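Local coordinates for putative nucleolar GTP-binding protein 1 (Plasmodium falciparum, PDB 2QU8) that binds guanine nucleotide and is probably a GTPase of the nucleolar NOG1 family, held here in its GDP-bound form, at residues G41-R51 with F184-A195; N65-H73 with Y78-L86. All blocks are in the same frame, centred on the assembly; numbering follows the deposited sequence.

Interaction 1: residues G41-R51 with F184-A195; sequences GKSSFMNIVSR and FSTLTGVGVEQA. With GDP (guanosine-5'-diphosphate), chain B.
Phe45 and Thr186 carry the centre of this contact, where the apolar side of helix 42-49 meets the loop that reads the guanine base. The apolar contacts come first. A chi1 of -170° carries the Phe45 ring away from the backbone N and out to residues 184-195; CE1 lies 3.8 Å above one face of the Phe184 ring, displaced toward its rim, with the planes 58° apart. Ala195 CB, small enough for the place, meets the Phe45 edge, and Thr186 CG2 rests on Phe45 CA at 3.7 Å. Further along, Val192 CG1 packs against Ile48 CG2 and Val49 CG1, methyls of beta-branched residues.

Polar contacts gather on GDP. Thr186 splits its roles: its methyl faces the helix while OG1 donates to GDP N7 (2.5 Å) and also bonds Asn150 ND2, which helps fix the hydroxyl. Leu187 N binds O6. Backbone amides from Gly41 to Ser44 grip the phosphates, as in a P-loop, and Lys42 NZ reaches GDP O2B at 2.6 Å. Gly41 has a positive phi that suits a residue without a side chain.

One charged pair closes the far end: Arg51 NH2 makes a long, weak salt bridge to Glu193 OE2 (3.5 Å). It also donates to Ile48 O (2.8 Å), which Arg51 N reaches from the opposite face in a Schellman motif.

Helices 42-49 and 192-222 lie side by side on one side of the sheet, Phe45 reaching Ile80, Leu113 and Ile115.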
loop_
_atom_site.group_PDB
_atom_site.type_symbol
_atom_site.label_atom_id
_atom_site.label_comp_id
_atom_site.label_asym_id
_atom_site.label_seq_id
_atom_site.Cartn_x
_atom_site.Cartn_y
_atom_site.Cartn_z
ATOM N N GLY A 41 8.854 -4.980 -6.446
ATOM C CA GLY A 41 9.580 -3.718 -6.210
ATOM C C GLY A 41 9.230 -2.975 -4.930
ATOM O O GLY A 41 9.461 -1.765 -4.830
ATOM N N LYS A 42 8.676 -3.684 -3.947
ATOM C CA LYS A 42 8.291 -3.062 -2.675
ATOM C C LYS A 42 9.496 -2.539 -1.885
ATOM O O LYS A 42 9.515 -1.368 -1.496
ATOM C CB LYS A 42 7.464 -4.008 -1.802
ATOM C CG LYS A 42 6.162 -4.514 -2.409
ATOM C CD LYS A 42 5.413 -5.431 -1.418
ATOM C CE LYS A 42 6.257 -6.640 -0.988
ATOM N NZ LYS A 42 6.632 -7.519 -2.143
ATOM N N SER A 43 10.494 -3.392 -1.642
ATOM C CA SER A 43 11.681 -2.952 -0.897
ATOM C C SER A 43 12.436 -1.861 -1.647
ATOM O O SER A 43 12.972 -0.938 -1.028
ATOM C CB SER A 43 12.625 -4.118 -0.546
ATOM O OG SER A 43 13.237 -4.662 -1.705
ATOM N N SER A 44 12.470 -1.966 -2.975
ATOM C CA SER A 44 13.081 -0.935 -3.808
ATOM C C SER A 44 12.382 0.411 -3.604
ATOM O O SER A 44 13.033 1.437 -3.426
ATOM C CB SER A 44 13.021 -1.331 -5.288
ATOM O OG SER A 44 13.862 -2.434 -5.552
ATOM N N PHE A 45 11.053 0.394 -3.621
ATOM C CA PHE A 45 10.268 1.616 -3.473
ATOM C C PHE A 45 10.546 2.261 -2.124
ATOM O O PHE A 45 10.800 3.473 -2.028
ATOM C CB PHE A 45 8.769 1.317 -3.606
ATOM C CG PHE A 45 7.928 2.549 -3.704
ATOM C CD1 PHE A 45 7.477 2.993 -4.947
ATOM C CD2 PHE A 45 7.620 3.284 -2.572
ATOM C CE1 PHE A 45 6.697 4.162 -5.052
ATOM C CE2 PHE A 45 6.853 4.448 -2.657
ATOM C CZ PHE A 45 6.388 4.884 -3.911
ATOM N N MET A 46 10.503 1.438 -1.078
ATOM C CA MET A 46 10.781 1.910 0.263
ATOM C C MET A 46 12.155 2.585 0.352
ATOM O O MET A 46 12.277 3.691 0.886
ATOM C CB MET A 46 10.696 0.751 1.260
ATOM C CG MET A 46 11.203 1.123 2.635
ATOM S SD MET A 46 11.267 -0.318 3.698
ATOM C CE MET A 46 12.594 -1.249 2.920
ATOM N N ASN A 47 13.184 1.908 -0.155
ATOM C CA ASN A 47 14.559 2.441 -0.126
ATOM C C ASN A 47 14.760 3.758 -0.870
ATOM O O ASN A 47 15.445 4.653 -0.381
ATOM C CB ASN A 47 15.551 1.401 -0.630
ATOM C CG ASN A 47 15.823 0.333 0.396
ATOM O OD1 ASN A 47 15.731 -0.856 0.103
ATOM N ND2 ASN A 47 16.140 0.748 1.617
ATOM N N ILE A 48 14.162 3.869 -2.048
ATOM C CA ILE A 48 14.239 5.099 -2.832
ATOM C C ILE A 48 13.649 6.304 -2.087
ATOM O O ILE A 48 14.339 7.312 -1.894
ATOM C CB ILE A 48 13.584 4.910 -4.214
ATOM C CG1 ILE A 48 14.446 3.976 -5.060
ATOM C CG2 ILE A 48 13.410 6.251 -4.935
ATOM C CD1 ILE A 48 13.699 3.296 -6.166
ATOM N N VAL A 49 12.395 6.190 -1.647
ATOM C CA VAL A 49 11.679 7.324 -1.052
ATOM C C VAL A 49 12.192 7.692 0.341
ATOM O O VAL A 49 12.067 8.833 0.764
ATOM C CB VAL A 49 10.129 7.123 -1.039
ATOM C CG1 VAL A 49 9.617 6.852 -2.449
ATOM C CG2 VAL A 49 9.702 6.006 -0.068
ATOM N N SER A 50 12.781 6.733 1.047
ATOM C CA SER A 50 13.301 7.013 2.377
ATOM C C SER A 50 14.809 7.316 2.376
ATOM O O SER A 50 15.395 7.536 3.436
ATOM C CB SER A 50 12.997 5.854 3.323
ATOM O OG SER A 50 13.753 4.730 2.948
ATOM N N ARG A 51 15.413 7.345 1.185
ATOM C CA ARG A 51 16.874 7.437 1.020
ATOM C C ARG A 51 17.586 6.425 1.919
ATOM O O ARG A 51 18.588 6.742 2.568
ATOM C CB ARG A 51 17.385 8.861 1.283
ATOM C CG ARG A 51 16.656 9.961 0.517
ATOM C CD ARG A 51 16.820 9.793 -0.978
ATOM N NE ARG A 51 16.427 10.980 -1.740
ATOM C CZ ARG A 51 15.378 11.051 -2.558
ATOM N NH1 ARG A 51 15.127 12.183 -3.199
ATOM N NH2 ARG A 51 14.577 10.001 -2.738
ATOM N N PHE A 184 4.966 3.719 -12.336
ATOM C CA PHE A 184 6.353 4.087 -12.075
ATOM C C PHE A 184 7.349 2.977 -12.368
ATOM O O PHE A 184 6.981 1.840 -12.686
ATOM C CB PHE A 184 6.543 4.584 -10.626
ATOM C CG PHE A 184 5.973 3.664 -9.574
ATOM C CD1 PHE A 184 6.740 2.611 -9.055
ATOM C CD2 PHE A 184 4.681 3.857 -9.091
ATOM C CE1 PHE A 184 6.218 1.757 -8.084
ATOM C CE2 PHE A 184 4.146 3.008 -8.113
ATOM C CZ PHE A 184 4.922 1.954 -7.607
ATOM N N SER A 185 8.620 3.335 -12.270
ATOM C CA SER A 185 9.692 2.375 -12.360
ATOM C C SER A 185 10.652 2.603 -11.209
ATOM O O SER A 185 11.311 3.636 -11.151
ATOM C CB SER A 185 10.430 2.512 -13.690
ATOM O OG SER A 185 11.657 1.799 -13.643
ATOM N N THR A 186 10.735 1.635 -10.298
ATOM C CA THR A 186 11.718 1.702 -9.227
ATOM C C THR A 186 13.143 1.369 -9.723
ATOM O O THR A 186 14.108 1.461 -8.963
ATOM C CB THR A 186 11.312 0.854 -7.965
ATOM O OG1 THR A 186 10.896 -0.459 -8.351
ATOM C CG2 THR A 186 10.171 1.518 -7.207
ATOM N N LEU A 187 13.280 0.991 -10.994
ATOM C CA LEU A 187 14.613 0.829 -11.579
ATOM C C LEU A 187 15.129 2.133 -12.199
ATOM O O LEU A 187 16.306 2.450 -12.077
ATOM C CB LEU A 187 14.672 -0.326 -12.595
ATOM C CG LEU A 187 16.063 -0.817 -13.043
ATOM C CD1 LEU A 187 16.914 -1.351 -11.872
ATOM C CD2 LEU A 187 15.932 -1.886 -14.119
ATOM N N THR A 188 14.259 2.891 -12.857
ATOM C CA THR A 188 14.705 4.145 -13.487
ATOM C C THR A 188 14.396 5.395 -12.673
ATOM O O THR A 188 14.953 6.460 -12.957
ATOM C CB THR A 188 14.124 4.335 -14.898
ATOM O OG1 THR A 188 12.698 4.428 -14.812
ATOM C CG2 THR A 188 14.527 3.180 -15.811
ATOM N N GLY A 189 13.499 5.273 -11.692
ATOM C CA GLY A 189 13.092 6.405 -10.845
ATOM C C GLY A 189 11.883 7.187 -11.339
ATOM O O GLY A 189 11.253 7.925 -10.573
ATOM N N VAL A 190 11.558 7.034 -12.621
ATOM C CA VAL A 190 10.468 7.784 -13.253
ATOM C C VAL A 190 9.117 7.491 -12.594
ATOM O O VAL A 190 8.723 6.332 -12.473
ATOM C CB VAL A 190 10.400 7.491 -14.777
ATOM C CG1 VAL A 190 9.234 8.207 -15.425
ATOM C CG2 VAL A 190 11.711 7.878 -15.459
ATOM N N GLY A 191 8.416 8.547 -12.178
ATOM C CA GLY A 191 7.105 8.425 -11.535
ATOM C C GLY A 191 7.077 8.033 -10.063
ATOM O O GLY A 191 6.015 8.031 -9.443
ATOM N N VAL A 192 8.235 7.688 -9.502
ATOM C CA VAL A 192 8.303 7.196 -8.119
ATOM C C VAL A 192 7.895 8.259 -7.090
ATOM O O VAL A 192 7.063 8.005 -6.216
ATOM C CB VAL A 192 9.696 6.605 -7.783
ATOM C CG1 VAL A 192 9.838 6.368 -6.279
ATOM C CG2 VAL A 192 9.922 5.304 -8.545
ATOM N N GLU A 193 8.479 9.446 -7.203
ATOM C CA GLU A 193 8.131 10.553 -6.315
ATOM C C GLU A 193 6.669 10.967 -6.461
ATOM O O GLU A 193 5.993 11.225 -5.465
ATOM C CB GLU A 193 9.087 11.735 -6.516
ATOM C CG GLU A 193 10.507 11.465 -5.980
ATOM C CD GLU A 193 10.550 11.276 -4.460
ATOM O OE1 GLU A 193 9.781 11.974 -3.759
ATOM O OE2 GLU A 193 11.355 10.438 -3.970
ATOM N N GLN A 194 6.176 10.988 -7.698
ATOM C CA GLN A 194 4.750 11.224 -7.959
ATOM C C GLN A 194 3.837 10.225 -7.239
ATOM O O GLN A 194 2.833 10.618 -6.649
ATOM C CB GLN A 194 4.456 11.204 -9.469
ATOM C CG GLN A 194 4.878 12.465 -10.215
ATOM C CD GLN A 194 4.210 13.741 -9.679
ATOM O OE1 GLN A 194 4.849 14.794 -9.601
ATOM N NE2 GLN A 194 2.935 13.642 -9.294
ATOM N N ALA A 195 4.188 8.938 -7.303
ATOM C CA ALA A 195 3.455 7.878 -6.603
ATOM C C ALA A 195 3.428 8.100 -5.084
ATOM O O ALA A 195 2.400 7.900 -4.430
ATOM C CB ALA A 195 4.060 6.527 -6.928
HETATM P PB GDP B . 10.163 -6.840 -3.452
HETATM O O1B GDP B . 10.501 -8.297 -3.177
HETATM O O2B GDP B . 8.670 -6.709 -3.571
HETATM O O3B GDP B . 10.643 -6.062 -2.268
HETATM O O3A GDP B . 10.853 -6.359 -4.817
HETATM P PA GDP B . 12.379 -5.829 -4.944
HETATM O O1A GDP B . 13.307 -6.701 -4.118
HETATM O O2A GDP B . 12.483 -4.393 -4.533
HETATM O "O5'" GDP B . 12.618 -6.038 -6.511
HETATM C "C5'" GDP B . 12.696 -7.365 -7.053
HETATM C "C4'" GDP B . 13.542 -7.370 -8.319
HETATM O "O4'" GDP B . 12.991 -6.436 -9.257
HETATM C "C3'" GDP B . 14.966 -6.902 -8.056
HETATM O "O3'" GDP B . 15.858 -7.628 -8.900
HETATM C "C2'" GDP B . 14.937 -5.446 -8.464
HETATM O "O2'" GDP B . 16.234 -4.952 -8.799
HETATM C "C1'" GDP B . 13.980 -5.478 -9.641
HETATM N N9 GDP B . 13.262 -4.214 -9.895
HETATM C C8 GDP B . 12.788 -3.371 -8.956
HETATM N N7 GDP B . 12.156 -2.321 -9.534
HETATM C C5 GDP B . 12.220 -2.494 -10.870
HETATM C C6 GDP B . 11.743 -1.756 -12.063
HETATM O O6 GDP B . 11.117 -0.680 -11.925
HETATM N N1 GDP B . 12.017 -2.266 -13.278
HETATM C C2 GDP B . 12.692 -3.424 -13.442
HETATM N N2 GDP B . 12.921 -3.877 -14.701
HETATM N N3 GDP B . 13.147 -4.154 -12.386
HETATM C C4 GDP B . 12.943 -3.750 -11.102
#

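Interaction 2: residues N65-H73 with Y78-L86; sequences NLYVGHFDH and YQIIDTPGL
Phe71 and Tyr78 face each other as a hydrogen-bonded antiparallel pair, and their rings are nearly parallel, 9° apart, but slid so far that they barely overlap. What lies over the Phe71 face is instead Tyr78 CB, 3.6 Å from the ring centroid, a CH-pi contact. Phe71 is turned to meet it by a chi1 of 65°, which sets CG between the backbone N and carbonyl carbon and swings the ring across to the partner strand. Phe71 CE2, at the ring edge, meets Ile80 CG2 at 3.9 Å, where Gly69, opposite Ile80 and lacking a side chain, leaves room for that branched residue. Tyr78 turns its own edge to His73 O, and its hydroxyl is held by Lys204.

On the same face, Tyr67 and Asp82 pair with their CB atoms 4.2 Å apart. The Tyr67 ring leans along the strand toward Pro84, whose CG lies 3.9 Å from Tyr67 CE2, at the edge of the ring, the two side chains crossing at about a right angle. The other face carries Val68 CG1 against Gln79 CB, at 3.8 Å, and the Gln79 amide reaches on to Thr31. Near the strand ends, Leu66 CD1 and Thr83 CG2 lie side by side, while a water joins Asn65 O to Pro84 O.

Six backbone hydrogen bonds, from Tyr67 N to Asp82 O at 2.9 Å through the Phe71-Tyr78 pair, align the strands. The beta hairpin is as in Ras-like GTPases, its second strand running into Asp82-Thr83-Pro84-Gly85, which matches the DxxG (G3) motif that opens switch II in that family.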
loop_
_atom_site.group_PDB
_atom_site.type_symbol
_atom_site.label_atom_id
_atom_site.label_comp_id
_atom_site.label_asym_id
_atom_site.label_seq_id
_atom_site.Cartn_x
_atom_site.Cartn_y
_atom_site.Cartn_z
ATOM N N ASN A 65 11.699 -10.467 8.876
ATOM C CA ASN A 65 12.166 -9.085 8.989
ATOM C C ASN A 65 11.120 -8.061 8.552
ATOM O O ASN A 65 10.538 -8.166 7.470
ATOM C CB ASN A 65 13.479 -8.880 8.220
ATOM C CG ASN A 65 14.712 -9.019 9.109
ATOM O OD1 ASN A 65 14.603 -9.108 10.331
ATOM N ND2 ASN A 65 15.894 -9.014 8.493
ATOM N N LEU A 66 10.879 -7.085 9.419
ATOM C CA LEU A 66 9.986 -5.976 9.129
ATOM C C LEU A 66 10.841 -4.738 8.866
ATOM O O LEU A 66 11.840 -4.517 9.542
ATOM C CB LEU A 66 9.021 -5.776 10.307
ATOM C CG LEU A 66 8.069 -4.584 10.418
ATOM C CD1 LEU A 66 6.708 -5.040 10.925
ATOM C CD2 LEU A 66 8.654 -3.523 11.329
ATOM N N TYR A 67 10.460 -3.945 7.873
ATOM C CA TYR A 67 11.249 -2.783 7.478
ATOM C C TYR A 67 10.442 -1.504 7.613
ATOM O O TYR A 67 9.300 -1.435 7.148
ATOM C CB TYR A 67 11.740 -2.943 6.038
ATOM C CG TYR A 67 12.643 -4.128 5.851
ATOM C CD1 TYR A 67 14.021 -3.995 5.978
ATOM C CD2 TYR A 67 12.120 -5.393 5.572
ATOM C CE1 TYR A 67 14.861 -5.084 5.818
ATOM C CE2 TYR A 67 12.956 -6.493 5.413
ATOM C CZ TYR A 67 14.325 -6.324 5.541
ATOM O OH TYR A 67 15.170 -7.394 5.386
ATOM N N VAL A 68 11.030 -0.508 8.276
ATOM C CA VAL A 68 10.398 0.801 8.429
ATOM C C VAL A 68 11.307 1.893 7.879
ATOM O O VAL A 68 12.314 2.245 8.495
ATOM C CB VAL A 68 10.032 1.144 9.896
ATOM C CG1 VAL A 68 9.179 2.416 9.935
ATOM C CG2 VAL A 68 9.289 0.006 10.568
ATOM N N GLY A 69 10.948 2.410 6.711
ATOM C CA GLY A 69 11.626 3.565 6.130
ATOM C C GLY A 69 11.006 4.846 6.659
ATOM O O GLY A 69 9.849 4.844 7.077
ATOM N N HIS A 70 11.778 5.929 6.646
ATOM C CA HIS A 70 11.320 7.237 7.111
ATOM C C HIS A 70 11.593 8.314 6.072
ATOM O O HIS A 70 12.644 8.310 5.417
ATOM C CB HIS A 70 12.019 7.607 8.427
ATOM C CG HIS A 70 11.837 6.591 9.510
ATOM N ND1 HIS A 70 10.759 6.605 10.372
ATOM C CD2 HIS A 70 12.581 5.513 9.857
ATOM C CE1 HIS A 70 10.854 5.587 11.209
ATOM N NE2 HIS A 70 11.949 4.909 10.917
ATOM N N PHE A 71 10.647 9.236 5.920
ATOM C CA PHE A 71 10.840 10.397 5.054
ATOM C C PHE A 71 9.937 11.560 5.453
ATOM O O PHE A 71 8.915 11.371 6.114
ATOM C CB PHE A 71 10.644 10.037 3.570
ATOM C CG PHE A 71 9.238 9.618 3.214
ATOM C CD1 PHE A 71 8.319 10.547 2.732
ATOM C CD2 PHE A 71 8.837 8.292 3.348
ATOM C CE1 PHE A 71 7.020 10.163 2.405
ATOM C CE2 PHE A 71 7.539 7.898 3.022
ATOM C CZ PHE A 71 6.630 8.835 2.543
ATOM N N ASP A 72 10.340 12.760 5.054
ATOM C CA ASP A 72 9.517 13.941 5.205
ATOM C C ASP A 72 8.952 14.341 3.861
ATOM O O ASP A 72 9.623 14.242 2.829
ATOM C CB ASP A 72 10.316 15.109 5.784
ATOM C CG ASP A 72 11.014 14.756 7.080
ATOM O OD1 ASP A 72 10.491 13.905 7.830
ATOM O OD2 ASP A 72 12.089 15.329 7.349
ATOM N N HIS A 73 7.701 14.774 3.882
ATOM C CA HIS A 73 7.099 15.392 2.723
ATOM C C HIS A 73 6.231 16.561 3.153
ATOM O O HIS A 73 5.290 16.397 3.937
ATOM C CB HIS A 73 6.284 14.386 1.915
ATOM C CG HIS A 73 5.821 14.923 0.598
ATOM N ND1 HIS A 73 6.697 15.329 -0.387
ATOM C CD2 HIS A 73 4.577 15.129 0.107
ATOM C CE1 HIS A 73 6.011 15.759 -1.430
ATOM N NE2 HIS A 73 4.722 15.650 -1.156
ATOM N N TYR A 78 6.811 10.998 7.691
ATOM C CA TYR A 78 6.168 9.763 7.259
ATOM C C TYR A 78 7.025 8.541 7.546
ATOM O O TYR A 78 8.251 8.619 7.600
ATOM C CB TYR A 78 5.874 9.817 5.761
ATOM C CG TYR A 78 4.789 10.798 5.365
ATOM C CD1 TYR A 78 3.463 10.388 5.257
ATOM C CD2 TYR A 78 5.093 12.134 5.087
ATOM C CE1 TYR A 78 2.460 11.282 4.900
ATOM C CE2 TYR A 78 4.092 13.041 4.717
ATOM C CZ TYR A 78 2.783 12.607 4.629
ATOM O OH TYR A 78 1.786 13.494 4.272
ATOM N N GLN A 79 6.360 7.409 7.732
ATOM C CA GLN A 79 7.039 6.127 7.658
ATOM C C GLN A 79 6.482 5.295 6.508
ATOM O O GLN A 79 5.355 5.496 6.063
ATOM C CB GLN A 79 6.980 5.381 8.988
ATOM C CG GLN A 79 5.583 5.113 9.517
ATOM C CD GLN A 79 5.576 4.740 10.992
ATOM O OE1 GLN A 79 6.584 4.881 11.685
ATOM N NE2 GLN A 79 4.432 4.267 11.478
ATOM N N ILE A 80 7.292 4.380 6.002
ATOM C CA ILE A 80 6.840 3.471 4.974
ATOM C C ILE A 80 7.286 2.058 5.360
ATOM O O ILE A 80 8.467 1.817 5.605
ATOM C CB ILE A 80 7.284 3.928 3.545
ATOM C CG1 ILE A 80 6.817 2.929 2.480
ATOM C CG2 ILE A 80 8.814 4.259 3.491
ATOM C CD1 ILE A 80 6.850 3.470 1.053
ATOM N N ILE A 81 6.322 1.150 5.457
ATOM C CA ILE A 81 6.558 -0.179 6.014
ATOM C C ILE A 81 6.457 -1.272 4.955
ATOM O O ILE A 81 5.529 -1.290 4.137
ATOM C CB ILE A 81 5.608 -0.469 7.207
ATOM C CG1 ILE A 81 5.784 0.610 8.287
ATOM C CG2 ILE A 81 5.887 -1.846 7.815
ATOM C CD1 ILE A 81 4.735 0.579 9.370
ATOM N N ASP A 82 7.426 -2.181 4.987
ATOM C CA ASP A 82 7.478 -3.322 4.090
ATOM C C ASP A 82 7.562 -4.562 4.983
ATOM O O ASP A 82 8.427 -4.646 5.857
ATOM C CB ASP A 82 8.711 -3.211 3.159
ATOM C CG ASP A 82 8.777 -4.326 2.105
ATOM O OD1 ASP A 82 7.721 -4.786 1.632
ATOM O OD2 ASP A 82 9.898 -4.732 1.724
ATOM N N THR A 83 6.644 -5.500 4.784
ATOM C CA THR A 83 6.614 -6.730 5.577
ATOM C C THR A 83 6.658 -7.955 4.678
ATOM O O THR A 83 5.636 -8.608 4.480
ATOM C CB THR A 83 5.360 -6.810 6.486
ATOM O OG1 THR A 83 4.185 -6.581 5.703
ATOM C CG2 THR A 83 5.425 -5.772 7.562
ATOM N N PRO A 84 7.839 -8.264 4.110
ATOM C CA PRO A 84 7.893 -9.434 3.233
ATOM C C PRO A 84 7.512 -10.699 4.012
ATOM O O PRO A 84 7.886 -10.845 5.182
ATOM C CB PRO A 84 9.354 -9.469 2.757
ATOM C CG PRO A 84 10.108 -8.591 3.694
ATOM C CD PRO A 84 9.140 -7.588 4.233
ATOM N N GLY A 85 6.726 -11.561 3.378
ATOM C CA GLY A 85 6.227 -12.775 4.014
ATOM C C GLY A 85 4.829 -12.632 4.585
ATOM O O GLY A 85 4.146 -13.633 4.792
ATOM N N LEU A 86 4.389 -11.397 4.840
ATOM C CA LEU A 86 3.042 -11.169 5.388
ATOM C C LEU A 86 2.046 -10.567 4.389
ATOM O O LEU A 86 0.962 -11.112 4.171
ATOM C CB LEU A 86 3.102 -10.309 6.653
ATOM C CG LEU A 86 3.797 -10.876 7.895
ATOM C CD1 LEU A 86 3.721 -9.855 9.022
ATOM C CD2 LEU A 86 3.177 -12.185 8.329
HETATM O O HOH W 1 8.197 -9.075 7.245
#

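The two interactions meet on helix 42-49, which packs against the loop and helix of 184-195 in interaction 1 and against the hairpin of interaction 2; their centres lie about 13 Å apart. Met46 SD touches Tyr67 CB at 3.5 Å, Val49 O lies 3.4 Å from Phe71 CB, and Ser50 CB comes to 3.2 Å from His70 O. Closest to the nucleotide, Lys42 CE comes within 3.5 Å of Asp82 OD1, and the Asp82 side chain is about 4 Å from GDP between nearest atoms. Interaction 1 supplies ligands to both base and phosphates, while interaction 2 brings the end of strand 76-82 to the phosphate side of the same pocket.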